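Local coordinates for protein quinoline 2-oxidoreductase large subunit (Pseudomonas putida, PDB 1T3Q) that probably hydroxylates quinoline at carbon 2, as the molybdenum-bearing large subunit that binds a molybdopterin cytosine dinucleotide cofactor, at residues A487-D492 / R559-V564; G495-T500 / S527-Q532. One frame throughout, in Å; residues are numbered along the deposited sequence.

Contact 1: residues A487-D492 / R559-V564; sequences ATVRID and RAASIV
Strand 487-491 runs nearly along helix 559-564, their N-to-C directions 32° apart and their axes 7.1 Å apart at the closest, with Val489 seated on Ala561. This is alpha/beta packing, a helix lying on one face of a mixed four-stranded sheet within the molybdopterin cofactor-binding region, and alanines on the helix let the strand come close. Ala487, Val489 and Ile491 face the helix. Val489 sits at the centre with its two methyls divided: CG2 reaches the methyl of Ala560 (CG2 to CB 3.8 Å), while CG1, anti to the backbone N (chi1 174°), turns the other way and lies 4.2 Å from Val564 CG2. An alanine in place of Val489 would probably open a gap between Ala560 and Val564, leaving both with less of the strand to pack on. Farther along, Ile491 and Val564 lie alongside each other, pointing opposite ways, with CD1 of Ile491 3.9 Å from CG2 of Val564. Phe602 and Val606 of helix 602-611 also touch Ile491. On the sheet's other face, Thr488 OG1 hydrogen-bonds Thr627 OG1, and Arg490 reaches the second subunit through NH1, which bonds Thr536 O there. At the start of the strand, the methyl of Ala560 presses on backbone, its CB 3.4 Å from Ala487 O.

Contact 2: residues G495-T500 / S527-Q532; sequences GKVTVT and SDVVIQ
Val497 and Val499 each use both backbone polar groups to grip segment 527-532, whose strand 529-532 runs parallel to theirs with segment axes 4.6 Å apart. Val497 N donates to the O of Asp528, just before that strand (2.8 Å), and its carbonyl receives Val530 N; Val499 N donates to Val530 O, and Val499 O receives Gln532 N at 2.7 Å. Beyond this ladder, Gln532 NE2 donates to Thr500 OG1 (3.0 Å), a bent bond of 133° at the hydrogen with the hydroxyl close to the amide plane. Both atoms have a further partner in the second subunit: NE2 reaches Lys537 O, and OG1 pairs with Asn538 ND2. The same amide lies against Thr498 CG2, 3.5 Å from Gln532 CD, whereas Thr498 OG1 is engaged by Asp492 OD2. At the other end a water donates to both Gly495 O and Asp528 OD1. Lys496 crosses this carboxylate with its CE 3.3 Å from Asp528 OD2, although NZ stays beyond salt-bridge range. On the face of Val497, Val499 and Val529, which helix 510-522 covers, Ile531, bent at chi2 (-58°), brings CD1 to 3.6 Å from Val499 CB. Strand 497-501, that helix and strand 529-532 form a beta-alpha-beta crossover, with the two parallel strands adjacent.

How the contacts relate
The two contacts, with centres about 10 Å apart, share one mixed sheet ordered 529-532, 497-501, 486-491, 625-629. Contact 2 pairs an outer strand of this chain's sheet with its neighbour, and contact 1 lays helix 549-576 on the next strand. Along the chain, contact 2 is nested within the loop that contact 1 closes: strand 486-491 leads into 497-501, and strand 529-532 is followed by helix 549-576. Antiparallel pairing joins them directly, Thr488 O lying 2.8 Å from Thr500 N. Both contacts touch the second copy of the protein, so this sheet also contributes to the subunit interface, while the side chain of Ile531 is about 10 Å from the bound pterin cytosine dinucleotide.

Contact 1: residues A487-D492 / R559-V564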
ATOM      1  N   ALA B 487      13.326   5.640 -18.311  1.00 18.96           N
ATOM      2  CA  ALA B 487      12.986   6.531 -17.214  1.00 17.78           C
ATOM      3  C   ALA B 487      11.826   7.357 -17.716  1.00 17.07           C
ATOM      4  O   ALA B 487      11.673   7.554 -18.922  1.00 16.09           O
ATOM      5  CB  ALA B 487      14.160   7.439 -16.869  1.00 18.15           C
ATOM      6  N   THR B 488      10.996   7.824 -16.794  1.00 16.66           N
ATOM      7  CA  THR B 488       9.874   8.653 -17.168  1.00 16.58           C
ATOM      8  C   THR B 488      10.021   9.955 -16.409  1.00 18.31           C
ATOM      9  O   THR B 488      10.457   9.968 -15.256  1.00 18.78           O
ATOM     10  CB  THR B 488       8.528   7.990 -16.813  1.00 16.13           C
ATOM     11  OG1 THR B 488       8.375   6.786 -17.578  1.00 16.72           O
ATOM     12  CG2 THR B 488       7.375   8.927 -17.127  1.00 14.79           C
ATOM     13  N   VAL B 489       9.689  11.050 -17.078  1.00 17.52           N
ATOM     14  CA  VAL B 489       9.770  12.364 -16.468  1.00 17.79           C
ATOM     15  C   VAL B 489       8.501  13.117 -16.805  1.00 18.21           C
ATOM     16  O   VAL B 489       8.103  13.198 -17.971  1.00 16.98           O
ATOM     17  CB  VAL B 489      10.988  13.165 -16.990  1.00 18.01           C
ATOM     18  CG1 VAL B 489      10.946  14.588 -16.446  1.00 19.28           C
ATOM     19  CG2 VAL B 489      12.276  12.490 -16.558  1.00 19.67           C
ATOM     20  N   ARG B 490       7.856  13.644 -15.773  1.00 16.71           N
ATOM     21  CA  ARG B 490       6.644  14.420 -15.942  1.00 16.22           C
ATOM     22  C   ARG B 490       6.851  15.767 -15.289  1.00 17.71           C
ATOM     23  O   ARG B 490       7.375  15.851 -14.181  1.00 16.44           O
ATOM     24  CB  ARG B 490       5.446  13.745 -15.259  1.00 15.75           C
ATOM     25  CG  ARG B 490       4.176  14.608 -15.260  1.00 16.72           C
ATOM     26  CD  ARG B 490       3.020  13.904 -14.548  1.00 18.26           C
ATOM     27  NE  ARG B 490       3.254  13.805 -13.109  1.00 19.38           N
ATOM     28  CZ  ARG B 490       2.642  12.939 -12.306  1.00 20.08           C
ATOM     29  NH1 ARG B 490       1.753  12.083 -12.795  1.00 17.36           N
ATOM     30  NH2 ARG B 490       2.930  12.919 -11.013  1.00 18.12           N
ATOM     31  N   ILE B 491       6.457  16.819 -15.987  1.00 18.20           N
ATOM     32  CA  ILE B 491       6.545  18.147 -15.414  1.00 17.67           C
ATOM     33  C   ILE B 491       5.136  18.363 -14.905  1.00 16.59           C
ATOM     34  O   ILE B 491       4.190  18.405 -15.688  1.00 17.59           O
ATOM     35  CB  ILE B 491       6.870  19.227 -16.464  1.00 18.55           C
ATOM     36  CG1 ILE B 491       8.216  18.926 -17.128  1.00 15.82           C
ATOM     37  CG2 ILE B 491       6.904  20.602 -15.783  1.00 16.07           C
ATOM     38  CD1 ILE B 491       8.595  19.912 -18.236  1.00 13.86           C
ATOM     39  N   ASP B 492       4.983  18.459 -13.591  1.00 17.64           N
ATOM     40  CA  ASP B 492       3.666  18.667 -13.017  1.00 18.29           C
ATOM     41  C   ASP B 492       3.186  20.085 -13.354  1.00 20.24           C
ATOM     42  O   ASP B 492       4.000  20.989 -13.554  1.00 20.36           O
ATOM     43  CB  ASP B 492       3.739  18.411 -11.508  1.00 17.92           C
ATOM     44  CG  ASP B 492       4.183  16.987 -11.196  1.00 19.97           C
ATOM     45  OD1 ASP B 492       3.409  16.050 -11.487  1.00 18.57           O
ATOM     46  OD2 ASP B 492       5.309  16.797 -10.687  1.00 17.64           O
ATOM     47  N   ARG B 559      17.364  11.718 -21.388  1.00 18.30           N
ATOM     48  CA  ARG B 559      16.537  11.578 -22.584  1.00 16.74           C
ATOM     49  C   ARG B 559      15.068  11.918 -22.343  1.00 17.90           C
ATOM     50  O   ARG B 559      14.467  12.672 -23.105  1.00 17.34           O
ATOM     51  CB  ARG B 559      16.610  10.144 -23.126  1.00 16.66           C
ATOM     52  CG  ARG B 559      17.894   9.764 -23.850  1.00 17.75           C
ATOM     53  CD  ARG B 559      17.597   8.618 -24.829  1.00 18.16           C
ATOM     54  NE  ARG B 559      16.637   9.052 -25.844  1.00 19.18           N
ATOM     55  CZ  ARG B 559      15.785   8.257 -26.489  1.00 20.54           C
ATOM     56  NH1 ARG B 559      14.963   8.776 -27.391  1.00 21.75           N
ATOM     57  NH2 ARG B 559      15.734   6.956 -26.232  1.00 21.16           N
ATOM     58  N   ALA B 560      14.480  11.339 -21.295  1.00 17.02           N
ATOM     59  CA  ALA B 560      13.079  11.579 -20.995  1.00 15.01           C
ATOM     60  C   ALA B 560      12.829  13.051 -20.673  1.00 15.64           C
ATOM     61  O   ALA B 560      11.866  13.646 -21.161  1.00 16.10           O
ATOM     62  CB  ALA B 560      12.630  10.700 -19.835  1.00 13.18           C
ATOM     63  N   ALA B 561      13.700  13.634 -19.859  1.00 15.04           N
ATOM     64  CA  ALA B 561      13.558  15.039 -19.483  1.00 16.83           C
ATOM     65  C   ALA B 561      13.721  15.942 -20.703  1.00 17.45           C
ATOM     66  O   ALA B 561      13.062  16.976 -20.813  1.00 18.29           O
ATOM     67  CB  ALA B 561      14.587  15.403 -18.423  1.00 16.41           C
ATOM     68  N   SER B 562      14.590  15.541 -21.624  1.00 20.19           N
ATOM     69  CA  SER B 562      14.831  16.324 -22.834  1.00 20.82           C
ATOM     70  C   SER B 562      13.576  16.421 -23.691  1.00 20.52           C
ATOM     71  O   SER B 562      13.268  17.480 -24.236  1.00 20.40           O
ATOM     72  CB  SER B 562      15.966  15.704 -23.653  1.00 21.27           C
ATOM     73  OG  SER B 562      16.159  16.416 -24.864  1.00 24.59           O
ATOM     74  N   ILE B 563      12.850  15.315 -23.809  1.00 19.97           N
ATOM     75  CA  ILE B 563      11.635  15.303 -24.609  1.00 18.95           C
ATOM     76  C   ILE B 563      10.640  16.346 -24.124  1.00 19.00           C
ATOM     77  O   ILE B 563      10.105  17.121 -24.921  1.00 17.90           O
ATOM     78  CB  ILE B 563      10.956  13.922 -24.588  1.00 20.17           C
ATOM     79  CG1 ILE B 563      11.874  12.888 -25.247  1.00 21.03           C
ATOM     80  CG2 ILE B 563       9.608  13.990 -25.303  1.00 21.04           C
ATOM     81  CD1 ILE B 563      11.391  11.472 -25.099  1.00 22.80           C
ATOM     82  N   VAL B 564      10.383  16.374 -22.820  1.00 19.91           N
ATOM     83  CA  VAL B 564       9.434  17.343 -22.300  1.00 18.99           C
ATOM     84  C   VAL B 564      10.045  18.743 -22.259  1.00 18.63           C
ATOM     85  O   VAL B 564       9.339  19.736 -22.434  1.00 18.87           O
ATOM     86  CB  VAL B 564       8.903  16.920 -20.909  1.00 19.95           C
ATOM     87  CG1 VAL B 564       8.114  15.628 -21.050  1.00 19.39           C
ATOM     88  CG2 VAL B 564      10.048  16.733 -19.928  1.00 18.45           C
TER

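Contact 2: residues G495-T500 / S527-Q532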
ATOM      1  N   GLY B 495       4.746  23.259 -12.107  1.00 21.02           N
ATOM      2  CA  GLY B 495       6.161  23.426 -12.387  1.00 19.94           C
ATOM      3  C   GLY B 495       7.098  22.506 -11.624  1.00 19.28           C
ATOM      4  O   GLY B 495       8.316  22.649 -11.715  1.00 18.88           O
ATOM      5  N   LYS B 496       6.543  21.576 -10.854  1.00 16.23           N
ATOM      6  CA  LYS B 496       7.372  20.642 -10.111  1.00 16.12           C
ATOM      7  C   LYS B 496       7.676  19.479 -11.053  1.00 16.90           C
ATOM      8  O   LYS B 496       7.064  19.371 -12.114  1.00 16.35           O
ATOM      9  CB  LYS B 496       6.645  20.170  -8.847  1.00 17.19           C
ATOM     10  CG  LYS B 496       6.324  21.302  -7.873  1.00 18.26           C
ATOM     11  CD  LYS B 496       7.574  22.097  -7.515  1.00 19.57           C
ATOM     12  CE  LYS B 496       7.317  23.127  -6.419  1.00 21.10           C
ATOM     13  NZ  LYS B 496       6.293  24.136  -6.794  1.00 24.09           N
ATOM     14  N   VAL B 497       8.618  18.622 -10.677  1.00 16.59           N
ATOM     15  CA  VAL B 497       9.011  17.511 -11.541  1.00 16.11           C
ATOM     16  C   VAL B 497       8.929  16.141 -10.869  1.00 16.77           C
ATOM     17  O   VAL B 497       9.424  15.956  -9.759  1.00 16.59           O
ATOM     18  CB  VAL B 497      10.454  17.718 -12.048  1.00 15.73           C
ATOM     19  CG1 VAL B 497      10.852  16.598 -12.986  1.00 18.54           C
ATOM     20  CG2 VAL B 497      10.569  19.066 -12.750  1.00 14.82           C
ATOM     21  N   THR B 498       8.316  15.184 -11.564  1.00 16.22           N
ATOM     22  CA  THR B 498       8.173  13.818 -11.062  1.00 16.38           C
ATOM     23  C   THR B 498       8.943  12.871 -11.978  1.00 17.06           C
ATOM     24  O   THR B 498       8.626  12.746 -13.161  1.00 17.15           O
ATOM     25  CB  THR B 498       6.698  13.382 -11.032  1.00 16.68           C
ATOM     26  OG1 THR B 498       5.958  14.268 -10.185  1.00 19.16           O
ATOM     27  CG2 THR B 498       6.573  11.951 -10.499  1.00 15.89           C
ATOM     28  N   VAL B 499       9.961  12.221 -11.424  1.00 16.62           N
ATOM     29  CA  VAL B 499      10.794  11.286 -12.174  1.00 18.16           C
ATOM     30  C   VAL B 499      10.510   9.860 -11.720  1.00 19.01           C
ATOM     31  O   VAL B 499      10.381   9.598 -10.523  1.00 20.27           O
ATOM     32  CB  VAL B 499      12.300  11.576 -11.942  1.00 16.10           C
ATOM     33  CG1 VAL B 499      13.156  10.588 -12.720  1.00 17.53           C
ATOM     34  CG2 VAL B 499      12.622  13.001 -12.355  1.00 18.12           C
ATOM     35  N   THR B 500      10.394   8.945 -12.676  1.00 18.22           N
ATOM     36  CA  THR B 500      10.164   7.547 -12.347  1.00 18.34           C
ATOM     37  C   THR B 500      11.323   6.760 -12.937  1.00 18.23           C
ATOM     38  O   THR B 500      11.648   6.888 -14.121  1.00 17.42           O
ATOM     39  CB  THR B 500       8.834   7.018 -12.925  1.00 19.30           C
ATOM     40  OG1 THR B 500       7.753   7.843 -12.469  1.00 18.52           O
ATOM     41  CG2 THR B 500       8.584   5.583 -12.451  1.00 18.84           C
ATOM     42  N   SER B 527      15.065  20.633  -5.182  1.00 20.59           N
ATOM     43  CA  SER B 527      13.997  20.513  -4.195  1.00 21.34           C
ATOM     44  C   SER B 527      12.624  20.442  -4.861  1.00 20.53           C
ATOM     45  O   SER B 527      11.639  20.076  -4.218  1.00 19.08           O
ATOM     46  CB  SER B 527      14.039  21.694  -3.223  1.00 21.46           C
ATOM     47  OG  SER B 527      13.814  22.918  -3.900  1.00 25.50           O
ATOM     48  N   ASP B 528      12.561  20.796  -6.145  1.00 18.51           N
ATOM     49  CA  ASP B 528      11.305  20.761  -6.898  1.00 19.44           C
ATOM     50  C   ASP B 528      11.151  19.450  -7.664  1.00 18.17           C
ATOM     51  O   ASP B 528      10.224  19.293  -8.456  1.00 16.23           O
ATOM     52  CB  ASP B 528      11.236  21.917  -7.899  1.00 21.36           C
ATOM     53  CG  ASP B 528      10.870  23.229  -7.252  1.00 23.97           C
ATOM     54  OD1 ASP B 528      10.820  24.246  -7.972  1.00 25.48           O
ATOM     55  OD2 ASP B 528      10.625  23.244  -6.029  1.00 24.57           O
ATOM     56  N   VAL B 529      12.066  18.520  -7.418  1.00 17.17           N
ATOM     57  CA  VAL B 529      12.056  17.230  -8.098  1.00 17.15           C
ATOM     58  C   VAL B 529      11.906  16.067  -7.130  1.00 17.40           C
ATOM     59  O   VAL B 529      12.478  16.083  -6.042  1.00 17.07           O
ATOM     60  CB  VAL B 529      13.384  17.017  -8.866  1.00 17.87           C
ATOM     61  CG1 VAL B 529      13.359  15.686  -9.609  1.00 17.63           C
ATOM     62  CG2 VAL B 529      13.616  18.170  -9.824  1.00 17.49           C
ATOM     63  N   VAL B 530      11.138  15.052  -7.518  1.00 16.76           N
ATOM     64  CA  VAL B 530      11.009  13.874  -6.672  1.00 17.51           C
ATOM     65  C   VAL B 530      11.312  12.630  -7.501  1.00 18.16           C
ATOM     66  O   VAL B 530      10.909  12.533  -8.661  1.00 17.87           O
ATOM     67  CB  VAL B 530       9.602  13.732  -6.031  1.00 17.74           C
ATOM     68  CG1 VAL B 530       8.536  13.519  -7.097  1.00 17.11           C
ATOM     69  CG2 VAL B 530       9.609  12.560  -5.063  1.00 21.69           C
ATOM     70  N   ILE B 531      12.051  11.699  -6.910  1.00 17.06           N
ATOM     71  CA  ILE B 531      12.397  10.461  -7.588  1.00 17.53           C
ATOM     72  C   ILE B 531      11.488   9.330  -7.108  1.00 18.67           C
ATOM     73  O   ILE B 531      11.407   9.043  -5.910  1.00 18.90           O
ATOM     74  CB  ILE B 531      13.866  10.066  -7.327  1.00 18.69           C
ATOM     75  CG1 ILE B 531      14.798  11.190  -7.793  1.00 16.84           C
ATOM     76  CG2 ILE B 531      14.201   8.762  -8.063  1.00 16.63           C
ATOM     77  CD1 ILE B 531      14.643  11.551  -9.263  1.00 17.15           C
ATOM     78  N   GLN B 532      10.801   8.707  -8.060  1.00 17.47           N
ATOM     79  CA  GLN B 532       9.903   7.590  -7.790  1.00 19.02           C
ATOM     80  C   GLN B 532      10.594   6.319  -8.255  1.00 18.89           C
ATOM     81  O   GLN B 532      10.991   6.213  -9.415  1.00 19.89           O
ATOM     82  CB  GLN B 532       8.585   7.763  -8.552  1.00 18.91           C
ATOM     83  CG  GLN B 532       7.731   8.894  -8.030  1.00 22.32           C
ATOM     84  CD  GLN B 532       6.394   8.996  -8.726  1.00 20.91           C
ATOM     85  OE1 GLN B 532       5.439   9.517  -8.162  1.00 22.10           O
ATOM     86  NE2 GLN B 532       6.320   8.512  -9.963  1.00 21.05           N
TER
HETATM   87  O   HOH W   1       9.899  24.436 -10.576  1.00 26.94           O